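Local structure of PPC domain-containing protein (Archaeoglobus fulgidus, 2H6L) at residues 19-22 against 23-26; 53-56 against 57-60. The protein is of unknown function but binds zinc, and belongs to the plant and prokaryote conserved (PPC) domain family. All coordinates share one frame; numbering follows the deposited sequence.

Contact 1 (19-22 against 23-26) starts the helix 22-33, and contact 2 (53-56 against 57-60) turns the chain between the strands 45-55 and 60-66. They follow one another in sequence and do not touch: their centres lie 26 Å apart and their nearest atoms about 14 Å. In both, an aspartate carboxylate accepts from the backbone a few residues further on: from Arg24 N in contact 1, from Glu57 N and Lys58 N in contact 2. Contact 2 comes closer to zinc, the side chain of Tyr54 being about 7 Å from a bound zinc ion and that of Val23 in contact 1 about 11 Å; the zinc ligands are His89, His91 and His104.

Contact 1 (19-22 against 23-26); sequences GKDL and VRQI
Lys20 meets Gln25 with its CB, which lies 3.2 Å from Gln25 NE2, while the rest of the lysine chain bends at chi2 and leads away. Its carbonyl oxygen takes a weak bond from that same NE2; the stronger partner of the glutamine amide is Asp17, whose backbone N donates to Gln25 OE1. Asp21 comes next and caps the helix. With CG anti to the backbone N (chi1 -174°), Asp21 OD2 swings forward to accept from Arg24 N at 2.8 Å, the N-H pointing at it at 161°. The donor arrives on the anti side of the carboxylate, 17° out of its plane. Asp21 OD2 also lies 3.1 Å from Arg24 CG, but the guanidinium leads away, leaving Arg24 NE 4.4 Å from Asp21 OD2, too far for a salt bridge. OD1 is taken by Ala108 N on strand 99-110, hence both carboxylate oxygens are engaged. With an alanine here, Arg24 N and Ala108 N would probably lose their acceptor, weakening the join between helix start and strand. The Asp21 carbonyl oxygen opens the helical ladder, accepting from Gln25 N at 3.1 Å. Leu22 adds a weaker rung, from Ile26 N to its O, and Leu22 CD2 lies 3.6 Å from Ile26 CD1, the two side chains running side by side. Leu22 also packs on Ile72 and Leu75 of strand 70-82, whereas Ile26 reaches Val115 of strand 113-119. An aspartate N-cap bonded to the N-H three residues on, followed by i-to-i+4 backbone bonds, is the classic start of an alpha-helix, here helix 22-33 packed on the PPC-domain sheet.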
# COMPACT_ATOMS: atom_id res chain seq x y z
N GLY A 19 -2.42 -20.42 -10.59
CA GLY A 19 -3.71 -21.07 -10.78
C GLY A 19 -4.63 -21.26 -9.58
O GLY A 19 -5.73 -21.77 -9.74
N LYS A 20 -4.19 -20.87 -8.39
CA LYS A 20 -5.01 -21.03 -7.18
C LYS A 20 -5.52 -19.66 -6.73
O LYS A 20 -4.93 -18.64 -7.07
CB LYS A 20 -4.19 -21.65 -6.05
CG LYS A 20 -3.60 -23.01 -6.38
CD LYS A 20 -4.69 -24.06 -6.57
CE LYS A 20 -4.08 -25.43 -6.86
NZ LYS A 20 -5.11 -26.52 -6.84
N ASP A 21 -6.61 -19.64 -5.95
CA ASP A 21 -7.17 -18.38 -5.47
C ASP A 21 -6.24 -17.62 -4.54
O ASP A 21 -5.68 -18.18 -3.60
CB ASP A 21 -8.50 -18.62 -4.75
CG ASP A 21 -9.19 -17.31 -4.37
OD1 ASP A 21 -9.68 -16.62 -5.28
OD2 ASP A 21 -9.22 -16.97 -3.17
N LEU A 22 -6.11 -16.33 -4.79
CA LEU A 22 -5.24 -15.48 -4.00
C LEU A 22 -5.67 -15.43 -2.54
O LEU A 22 -4.88 -15.72 -1.65
CB LEU A 22 -5.21 -14.07 -4.61
CG LEU A 22 -3.94 -13.26 -4.33
CD1 LEU A 22 -3.93 -11.99 -5.17
CD2 LEU A 22 -3.88 -12.94 -2.85
N VAL A 23 -6.93 -15.08 -2.29
CA VAL A 23 -7.43 -15.00 -0.93
C VAL A 23 -7.33 -16.33 -0.20
O VAL A 23 -6.87 -16.38 0.94
CB VAL A 23 -8.91 -14.55 -0.90
CG1 VAL A 23 -9.34 -14.29 0.54
CG2 VAL A 23 -9.09 -13.31 -1.74
N ARG A 24 -7.75 -17.41 -0.85
CA ARG A 24 -7.70 -18.73 -0.23
C ARG A 24 -6.31 -19.17 0.21
O ARG A 24 -6.15 -19.75 1.29
CB ARG A 24 -8.29 -19.78 -1.18
CG ARG A 24 -9.74 -19.53 -1.56
CD ARG A 24 -10.67 -19.62 -0.36
NE ARG A 24 -12.04 -19.24 -0.70
CZ ARG A 24 -13.07 -19.33 0.13
NH1 ARG A 24 -12.91 -19.78 1.36
NH2 ARG A 24 -14.28 -18.95 -0.27
N GLN A 25 -5.30 -18.90 -0.61
CA GLN A 25 -3.94 -19.29 -0.27
C GLN A 25 -3.45 -18.57 0.98
O GLN A 25 -2.85 -19.17 1.86
CB GLN A 25 -2.99 -19.00 -1.43
CG GLN A 25 -3.28 -19.84 -2.65
CD GLN A 25 -2.20 -19.73 -3.70
OE1 GLN A 25 -1.05 -20.11 -3.48
NE2 GLN A 25 -2.57 -19.20 -4.86
N ILE A 26 -3.70 -17.27 1.05
CA ILE A 26 -3.29 -16.50 2.21
C ILE A 26 -3.98 -17.06 3.45
O ILE A 26 -3.34 -17.30 4.47
CB ILE A 26 -3.64 -15.00 2.03
CG1 ILE A 26 -2.80 -14.42 0.88
CG2 ILE A 26 -3.40 -14.24 3.34
CD1 ILE A 26 -3.01 -12.93 0.62

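Contact 2 (53-56 against 57-60); sequences YYDQ and EKKE
A G1 beta bulge closes the turn between strands 45-55 and 60-66, with Lys59 and Glu60 both facing Asp55. The register is set by Asp55 and Glu60, an antiparallel hydrogen-bonded pair: Asp55 N donates to Glu60 O at 2.9 Å, and Glu60 N returns a weak bond to Asp55 O. That carbonyl oxygen also receives Lys59 N in a second weak, bent bond, and Lys59 has the positive phi (63°) expected of the first bulge residue. Inside the turn, the Asp55 carboxylate accepts from the turn's own backbone. Its CG stands anti to the backbone N (chi1 -175°), which carries OD1 over the following peptides to accept from two N-H groups. Glu57 N meets Asp55 OD1 at 2.9 Å, nearly along its C-O axis; Lys58 N, also 2.9 Å from Asp55 OD1, comes from above the carboxylate plane in an almost straight bond of 171°. Two bonds on one oxygen should limit rotation of the carboxylate. The other oxygen, Asp55 OD2, lies 3.4 Å from Lys58 CD, where the two side chains cross, while the ammonium runs on past it. The Tyr54 ring lies against the bulge backbone, Tyr54 CE1 3.5 Å from Glu60 N and Tyr54 OH 3.4 Å from Lys59 C. Beyond the turn, Thr133 O bonds the Tyr54 hydroxyl and Glu131 O the Lys59 ammonium, linking the hairpin end to the segment between strands 127-129 and 136-138. Tyr61 of strand 60-66 stacks edge-to-face with Tyr54, and Glu71 of a second subunit accepts from Tyr54 N, placing this hairpin beside a subunit interface.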
# COMPACT_ATOMS: atom_id res chain seq x y z
N TYR A 53 -18.01 -3.26 -5.26
CA TYR A 53 -18.09 -2.04 -4.48
C TYR A 53 -19.33 -2.15 -3.59
O TYR A 53 -20.28 -2.85 -3.92
CB TYR A 53 -18.13 -0.82 -5.38
CG TYR A 53 -19.33 -0.70 -6.27
CD1 TYR A 53 -20.53 -0.16 -5.79
CD2 TYR A 53 -19.27 -1.08 -7.61
CE1 TYR A 53 -21.63 -0.00 -6.62
CE2 TYR A 53 -20.37 -0.93 -8.45
CZ TYR A 53 -21.55 -0.38 -7.95
OH TYR A 53 -22.63 -0.18 -8.79
N TYR A 54 -19.30 -1.46 -2.46
CA TYR A 54 -20.40 -1.51 -1.51
C TYR A 54 -21.40 -0.36 -1.67
O TYR A 54 -21.04 0.81 -1.54
CB TYR A 54 -19.82 -1.51 -0.10
CG TYR A 54 -20.81 -1.88 0.97
CD1 TYR A 54 -21.35 -3.17 1.04
CD2 TYR A 54 -21.20 -0.95 1.94
CE1 TYR A 54 -22.26 -3.52 2.04
CE2 TYR A 54 -22.11 -1.29 2.95
CZ TYR A 54 -22.63 -2.58 2.99
OH TYR A 54 -23.50 -2.92 3.99
N ASP A 55 -22.64 -0.71 -1.96
CA ASP A 55 -23.68 0.32 -2.07
C ASP A 55 -23.94 0.69 -0.62
O ASP A 55 -24.45 -0.12 0.16
CB ASP A 55 -24.94 -0.25 -2.71
CG ASP A 55 -25.99 0.82 -2.95
OD1 ASP A 55 -26.30 1.57 -2.00
OD2 ASP A 55 -26.52 0.91 -4.08
N GLN A 56 -23.59 1.92 -0.25
CA GLN A 56 -23.73 2.38 1.12
C GLN A 56 -25.16 2.65 1.59
O GLN A 56 -25.40 2.81 2.79
CB GLN A 56 -22.85 3.61 1.34
CG GLN A 56 -21.38 3.34 1.01
CD GLN A 56 -20.47 4.55 1.21
OE1 GLN A 56 -19.29 4.51 0.84
NE2 GLN A 56 -21.00 5.61 1.79
N GLU A 57 -26.11 2.71 0.66
CA GLU A 57 -27.51 2.95 1.02
C GLU A 57 -28.33 1.65 1.05
O GLU A 57 -29.06 1.39 2.00
CB GLU A 57 -28.16 3.93 0.04
CG GLU A 57 -27.60 5.35 0.08
CD GLU A 57 -27.59 5.94 1.47
OE1 GLU A 57 -28.52 5.65 2.25
OE2 GLU A 57 -26.65 6.70 1.79
N LYS A 58 -28.20 0.84 0.00
CA LYS A 58 -28.91 -0.43 -0.06
C LYS A 58 -28.22 -1.39 0.90
O LYS A 58 -28.79 -2.41 1.29
CB LYS A 58 -28.87 -1.01 -1.47
CG LYS A 58 -29.64 -0.20 -2.51
CD LYS A 58 -29.49 -0.82 -3.90
CE LYS A 58 -30.24 -0.03 -4.96
NZ LYS A 58 -31.72 -0.05 -4.76
N LYS A 59 -26.99 -1.06 1.27
CA LYS A 59 -26.22 -1.88 2.20
C LYS A 59 -25.94 -3.28 1.68
O LYS A 59 -26.22 -4.28 2.34
CB LYS A 59 -26.96 -1.96 3.55
CG LYS A 59 -27.09 -0.62 4.26
CD LYS A 59 -28.28 -0.59 5.23
CE LYS A 59 -28.04 -1.44 6.46
NZ LYS A 59 -26.98 -0.87 7.33
N GLU A 60 -25.39 -3.35 0.47
CA GLU A 60 -25.03 -4.63 -0.12
C GLU A 60 -23.94 -4.47 -1.18
O GLU A 60 -23.81 -3.41 -1.81
CB GLU A 60 -26.28 -5.33 -0.70
CG GLU A 60 -26.89 -4.69 -1.93
CD GLU A 60 -28.24 -5.32 -2.30
OE1 GLU A 60 -29.25 -5.00 -1.65
OE2 GLU A 60 -28.28 -6.16 -3.23